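PrgZ (Enterococcus faecalis, PDB 4FAJ) binds peptide pheromones as a membrane-anchored extracellular receptor of the solute-binding protein family 5, probably handing peptide on for transport into the cell. Local coordinates at residues V366-K369 and E370-F373; E349-V352 and K353-D357. One frame throughout, in Å; residues are numbered along the deposited sequence. Where two conformers were deposited one is given.

Contact 1: V366-K369 and E370-F373. With ZN (zinc ion), chain H.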
ATOM      1  N   VAL A 366       2.631   7.341 -13.591  1.00 12.99           N
ATOM      2  CA  VAL A 366       2.712   7.027 -12.160  1.00 13.32           C
ATOM      3  C   VAL A 366       1.419   6.331 -11.708  1.00 13.41           C
ATOM      4  O   VAL A 366       1.465   5.343 -10.969  1.00 13.96           O
ATOM      5  CB  VAL A 366       2.959   8.312 -11.340  1.00 13.46           C
ATOM      6  CG1 VAL A 366       2.785   8.094  -9.857  1.00 13.39           C
ATOM      7  CG2 VAL A 366       4.365   8.891 -11.662  1.00 13.36           C
ATOM      8  N   VAL A 367       0.283   6.859 -12.154  1.00 12.91           N
ATOM      9  CA  VAL A 367      -1.028   6.374 -11.727  1.00 12.89           C
ATOM     10  C   VAL A 367      -1.413   5.181 -12.591  1.00 13.13           C
ATOM     11  O   VAL A 367      -1.239   5.232 -13.811  1.00 12.97           O
ATOM     12  CB  VAL A 367      -2.117   7.467 -11.844  1.00 13.11           C
ATOM     13  CG1 VAL A 367      -3.480   6.912 -11.470  1.00 11.45           C
ATOM     14  CG2 VAL A 367      -1.775   8.654 -10.955  1.00 13.27           C
ATOM     15  N   PRO A 368      -1.888   4.089 -11.959  1.00 13.57           N
ATOM     16  CA  PRO A 368      -2.305   2.909 -12.716  1.00 13.87           C
ATOM     17  C   PRO A 368      -3.657   3.043 -13.424  1.00 14.13           C
ATOM     18  O   PRO A 368      -4.452   3.895 -13.080  1.00 13.05           O
ATOM     19  CB  PRO A 368      -2.385   1.821 -11.652  1.00 13.88           C
ATOM     20  CG  PRO A 368      -2.652   2.540 -10.365  1.00 13.96           C
ATOM     21  CD  PRO A 368      -1.981   3.872 -10.496  1.00 13.62           C
ATOM     22  N   LYS A 369      -3.889   2.174 -14.408  1.00 15.40           N
ATOM     23  CA  LYS A 369      -5.154   2.143 -15.146  1.00 16.51           C
ATOM     24  C   LYS A 369      -6.244   1.440 -14.345  1.00 17.23           C
ATOM     25  O   LYS A 369      -5.952   0.652 -13.427  1.00 16.05           O
ATOM     26  CB  LYS A 369      -4.967   1.426 -16.491  1.00 17.81           C
ATOM     27  CG  LYS A 369      -4.077   2.168 -17.451  1.00 19.87           C
ATOM     28  CD  LYS A 369      -3.491   1.271 -18.549  1.00 25.30           C
ATOM     29  CE  LYS A 369      -4.196   1.392 -19.862  1.00 29.65           C
ATOM     30  NZ  LYS A 369      -3.338   0.774 -20.945  1.00 33.12           N
ATOM     31  N   GLU A 370      -7.492   1.735 -14.713  1.00 18.29           N
ATOM     32  CA  GLU A 370      -8.700   1.092 -14.170  1.00 19.49           C
ATOM     33  C   GLU A 370      -8.944   1.391 -12.694  1.00 19.43           C
ATOM     34  O   GLU A 370      -9.650   0.648 -12.028  1.00 19.77           O
ATOM     35  CB  GLU A 370      -8.690  -0.441 -14.358  1.00 20.22           C
ATOM     36  CG  GLU A 370      -8.167  -0.952 -15.679  1.00 23.69           C
ATOM     37  CD  GLU A 370      -8.891  -0.389 -16.864  1.00 28.40           C
ATOM     38  OE1 GLU A 370     -10.098  -0.050 -16.745  1.00 33.06           O
ATOM     39  OE2 GLU A 370      -8.249  -0.303 -17.938  1.00 33.52           O
ATOM     40  N   MET A 371      -8.358   2.462 -12.180  1.00 19.19           N
ATOM     41  CA  MET A 371      -8.481   2.804 -10.774  1.00 19.34           C
ATOM     42  C   MET A 371      -9.463   3.950 -10.609  1.00 19.02           C
ATOM     43  O   MET A 371     -10.442   3.834  -9.871  1.00 19.42           O
ATOM     44  CB  MET A 371      -7.112   3.203 -10.209  1.00 19.51           C
ATOM     45  CG  MET A 371      -7.089   3.634  -8.750  1.00 20.99           C
ATOM     46  SD  MET A 371      -5.552   4.509  -8.352  1.00 20.82           S
ATOM     47  CE  MET A 371      -5.935   6.183  -8.878  1.00 26.09           C
ATOM     48  N   ALA A 372      -9.183   5.060 -11.280  1.00 18.62           N
ATOM     49  CA  ALA A 372      -9.928   6.302 -11.078  1.00 18.90           C
ATOM     50  C   ALA A 372     -10.494   6.809 -12.394  1.00 19.00           C
ATOM     51  O   ALA A 372      -9.768   6.927 -13.382  1.00 18.74           O
ATOM     52  CB  ALA A 372      -9.031   7.342 -10.473  1.00 18.59           C
ATOM     53  N   PHE A 373     -11.785   7.121 -12.392  1.00 20.19           N
ATOM     54  CA  PHE A 373     -12.483   7.611 -13.582  1.00 21.42           C
ATOM     55  C   PHE A 373     -13.119   8.979 -13.314  1.00 22.66           C
ATOM     56  O   PHE A 373     -13.626   9.247 -12.221  1.00 22.11           O
ATOM     57  CB  PHE A 373     -13.556   6.615 -14.026  1.00 21.66           C
ATOM     58  CG  PHE A 373     -13.014   5.256 -14.366  1.00 21.70           C
ATOM     59  CD1 PHE A 373     -12.609   4.961 -15.658  1.00 21.85           C
ATOM     60  CD2 PHE A 373     -12.909   4.270 -13.389  1.00 22.07           C
ATOM     61  CE1 PHE A 373     -12.094   3.706 -15.980  1.00 23.04           C
ATOM     62  CE2 PHE A 373     -12.397   3.013 -13.701  1.00 22.36           C
ATOM     63  CZ  PHE A 373     -11.993   2.734 -15.006  1.00 21.95           C
TER
HETATM   64 ZN    ZN H 606      -9.616   0.680 -19.290  1.00 72.13          ZN
HETATM   65  O   HOH W   1      -7.028   4.838 -13.161  1.00 14.09           O
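Met371 folds its side chain back over the two residues that precede Lys369, at a bend in the loop between strand 361-362 and helix 391-402. Its CG is anti to the backbone N (chi1 178°) and the thioether then bends at its last torsion (chi3 84°), which carries the methyl end to Val367. Met371 CE meets Val367 CG1 at 3.6 Å, the two side chains running nearly perpendicular, while Met371 SD lies 4.0 Å from Pro368 CG, where the side chains pass at a slant. Val367, Pro368 and Met371 are all buried. A water inside the bend ties its two arms together: it accepts from Ala372 N at 2.9 Å and probably donates to Pro368 O at 2.7 Å, bridging two backbone atoms that do not reach each other directly. The chain bends sharply at Glu370, which has positive phi (66°).

The other side of the bend is loose. Lys369 leads its amine away, and Lys369 NZ stays 5.9 Å from Glu370 OE2, too far for the opposite charges to meet. The Glu370 carboxylate instead holds a zinc ion, with OE2 at 2.2 Å and OE1 farther off at 2.7 Å, an unequal two-oxygen grip. Glu370 OE1 also lies at the edge of the exposed Phe373 ring, in its plane. The metal sits on the exposed side, at Glu370, whereas the packed side faces inward.

Two backbone-to-side-chain hydrogen bonds, Glu370 N to Asp380 OD2 and Gln532 NE2 to Lys369 O, fasten the bend to its surroundings. On the apolar side, Met371 rests on Ala317 of strand 311-324 and, with Pro368, on Phe479 of helix 477-480, while Val367 reaches Leu480 of that same helix.

Contact 2: E349-V352 and K353-D357. With ZN (zinc ion), chain G.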
ATOM      1  N   GLU A 349       7.456  -3.661 -21.823  1.00 20.59           N
ATOM      2  CA  GLU A 349       6.680  -4.716 -22.473  1.00 21.72           C
ATOM      3  C   GLU A 349       7.372  -6.068 -22.376  1.00 21.97           C
ATOM      4  O   GLU A 349       6.719  -7.077 -22.125  1.00 21.89           O
ATOM      5  CB  GLU A 349       6.352  -4.382 -23.940  1.00 22.95           C
ATOM      6  CG  GLU A 349       5.475  -3.133 -24.131  1.00 24.36           C
ATOM      7  CD  GLU A 349       4.096  -3.215 -23.461  1.00 26.40           C
ATOM      8  OE1 GLU A 349       3.672  -4.310 -23.025  1.00 28.05           O
ATOM      9  OE2 GLU A 349       3.427  -2.165 -23.377  1.00 27.55           O
ATOM     10  N   SER A 350       8.690  -6.097 -22.565  0.50 22.13           N
ATOM     11  CA  SER A 350       9.448  -7.342 -22.405  0.50 22.36           C
ATOM     12  C   SER A 350       9.379  -7.876 -20.978  0.50 21.85           C
ATOM     13  O   SER A 350       9.212  -9.080 -20.771  0.50 22.04           O
ATOM     14  CB  SER A 350      10.905  -7.153 -22.821  0.50 22.56           C
ATOM     15  OG  SER A 350      10.994  -6.984 -24.221  0.50 23.20           O
ATOM     16  N   LEU A 351       9.477  -6.987 -19.996  1.00 21.32           N
ATOM     17  CA  LEU A 351       9.365  -7.394 -18.590  1.00 20.94           C
ATOM     18  C   LEU A 351       8.032  -8.076 -18.297  1.00 20.60           C
ATOM     19  O   LEU A 351       8.006  -9.171 -17.750  1.00 19.61           O
ATOM     20  CB  LEU A 351       9.521  -6.181 -17.663  1.00 21.00           C
ATOM     21  CG  LEU A 351       9.279  -6.360 -16.163  1.00 21.30           C
ATOM     22  CD1 LEU A 351      10.332  -7.253 -15.560  1.00 23.84           C
ATOM     23  CD2 LEU A 351       9.291  -4.994 -15.483  1.00 23.09           C
ATOM     24  N   VAL A 352       6.932  -7.436 -18.675  1.00 20.74           N
ATOM     25  CA  VAL A 352       5.606  -7.960 -18.331  1.00 21.55           C
ATOM     26  C   VAL A 352       5.235  -9.200 -19.157  1.00 22.97           C
ATOM     27  O   VAL A 352       4.570 -10.108 -18.643  1.00 23.02           O
ATOM     28  CB  VAL A 352       4.499  -6.877 -18.433  1.00 21.21           C
ATOM     29  CG1 VAL A 352       4.842  -5.645 -17.536  1.00 19.65           C
ATOM     30  CG2 VAL A 352       4.276  -6.466 -19.865  1.00 21.86           C
ATOM     31  N   LYS A 353       5.671  -9.248 -20.416  1.00 24.31           N
ATOM     32  CA  LYS A 353       5.368 -10.391 -21.296  1.00 26.12           C
ATOM     33  C   LYS A 353       6.153 -11.654 -20.926  1.00 26.58           C
ATOM     34  O   LYS A 353       5.602 -12.764 -20.920  1.00 27.40           O
ATOM     35  CB  LYS A 353       5.663 -10.042 -22.758  1.00 27.11           C
ATOM     36  CG  LYS A 353       4.655  -9.082 -23.395  1.00 29.96           C
ATOM     37  CD  LYS A 353       5.105  -8.585 -24.783  1.00 33.48           C
ATOM     38  CE  LYS A 353       5.397  -9.731 -25.744  1.00 36.61           C
ATOM     39  NZ  LYS A 353       4.327 -10.777 -25.727  1.00 39.07           N
ATOM     40  N   LYS A 354       7.432 -11.486 -20.620  1.00 26.93           N
ATOM     41  CA  LYS A 354       8.349 -12.612 -20.471  1.00 28.10           C
ATOM     42  C   LYS A 354       8.577 -12.942 -19.012  1.00 27.62           C
ATOM     43  O   LYS A 354       8.380 -14.077 -18.598  1.00 28.67           O
ATOM     44  CB  LYS A 354       9.683 -12.298 -21.154  1.00 28.86           C
ATOM     45  CG  LYS A 354       9.536 -11.800 -22.576  1.00 31.10           C
ATOM     46  CD  LYS A 354      10.852 -11.277 -23.144  1.00 34.60           C
ATOM     47  CE  LYS A 354      10.644 -10.631 -24.522  1.00 36.72           C
ATOM     48  NZ  LYS A 354      11.819  -9.817 -24.977  1.00 37.91           N
ATOM     49  N   LEU A 355       8.953 -11.942 -18.228  1.00 26.79           N
ATOM     50  CA  LEU A 355       9.282 -12.157 -16.826  1.00 26.74           C
ATOM     51  C   LEU A 355       8.051 -12.405 -15.953  1.00 25.91           C
ATOM     52  O   LEU A 355       8.017 -13.373 -15.205  1.00 26.36           O
ATOM     53  CB  LEU A 355      10.101 -10.983 -16.289  1.00 26.94           C
ATOM     54  CG  LEU A 355      10.743 -11.161 -14.914  1.00 27.44           C
ATOM     55  CD1 LEU A 355      11.896 -10.189 -14.754  1.00 29.42           C
ATOM     56  CD2 LEU A 355       9.733 -10.977 -13.804  1.00 27.30           C
ATOM     57  N   LEU A 356       7.039 -11.546 -16.055  1.00 24.78           N
ATOM     58  CA  LEU A 356       5.855 -11.676 -15.213  1.00 23.98           C
ATOM     59  C   LEU A 356       4.819 -12.610 -15.813  1.00 23.52           C
ATOM     60  O   LEU A 356       4.405 -13.562 -15.160  1.00 22.88           O
ATOM     61  CB  LEU A 356       5.230 -10.314 -14.951  1.00 23.77           C
ATOM     62  CG  LEU A 356       6.171  -9.354 -14.236  1.00 24.22           C
ATOM     63  CD1 LEU A 356       5.506  -8.002 -14.133  1.00 23.08           C
ATOM     64  CD2 LEU A 356       6.569  -9.891 -12.876  1.00 24.69           C
ATOM     65  N   ASP A 357       4.376 -12.300 -17.031  1.00 23.57           N
ATOM     66  CA  ASP A 357       3.537 -13.185 -17.838  1.00 24.11           C
ATOM     67  C   ASP A 357       2.282 -13.674 -17.094  1.00 23.52           C
ATOM     68  O   ASP A 357       1.896 -14.839 -17.194  1.00 23.83           O
ATOM     69  CB  ASP A 357       4.373 -14.383 -18.310  1.00 25.13           C
ATOM     70  CG  ASP A 357       3.762 -15.096 -19.493  1.00 27.78           C
ATOM     71  OD1 ASP A 357       2.764 -14.590 -20.055  1.00 31.22           O
ATOM     72  OD2 ASP A 357       4.290 -16.167 -19.864  1.00 31.91           O
TER
HETATM   73 ZN    ZN G 605       2.210 -15.219 -22.078  1.00 93.30          ZN
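The C-terminal end of helix 348-356 widens into a pi-type turn before the chain leaves helical geometry at Asp357, which has positive phi. Upstream the bonding is ordinary i to i+4, as in Lys353 N to Glu349 O at 3.0 Å. The change comes at Leu351 O, which accepts a weak bond from Leu355 N (N-H...O angle 125°) and a straighter one from Leu356 N (156°). The next bond is i to i+5 too, from Asp357 N to Val352 O at 2.7 Å.

Apolar side chains follow the buried face. Leu351 CG lies anti to the backbone N (chi1 173°), and its side chain runs alongside that of Leu355 in the same direction, with Leu351 CD1 and Leu355 CD1 at 3.4 Å, closer than two methyls normally come. Both leucines lean on Phe429 of helix 421-437, and Leu351 also touches strand 528-539. Val352 CG1 makes a looser contact with Leu356 CD1 at 4.2 Å, and Leu356 packs on an aromatic side chain of the bound peptide.

On the polar face, the extended Lys354 chain runs back along the helix until, in one of two deposited Ser350 conformers, NZ donates to Ser350 OG at 3.0 Å, a hydroxyl also bonded to Asp347. At the helix end, Asp357 OD1 pairs with Lys306 and binds a zinc ion at 2.2 Å, with OD2 farther from the metal at 3.2 Å.

Overall arrangement
Contact 2 comes first along the chain: helix 348-356 ends there, strand 361-362 follows, and the loop of contact 1 opens soon after. Their centres are 20 Å apart and their nearest atoms about 8 Å, so they do not touch. Both border the mixed seven-stranded sheet, contact 2 through Ile530 and Phe531 of strand 528-539, contact 1 through strand 311-324 and Gln532 of strand 528-539. Contact 1 is nearer the centre of the chain, about 15 Å against 23 Å. Each presents one carboxylate to a separate zinc ion, while contact 2 reaches the bound peptide through Leu356, consistent with a place for its helix end beside the peptide-binding site.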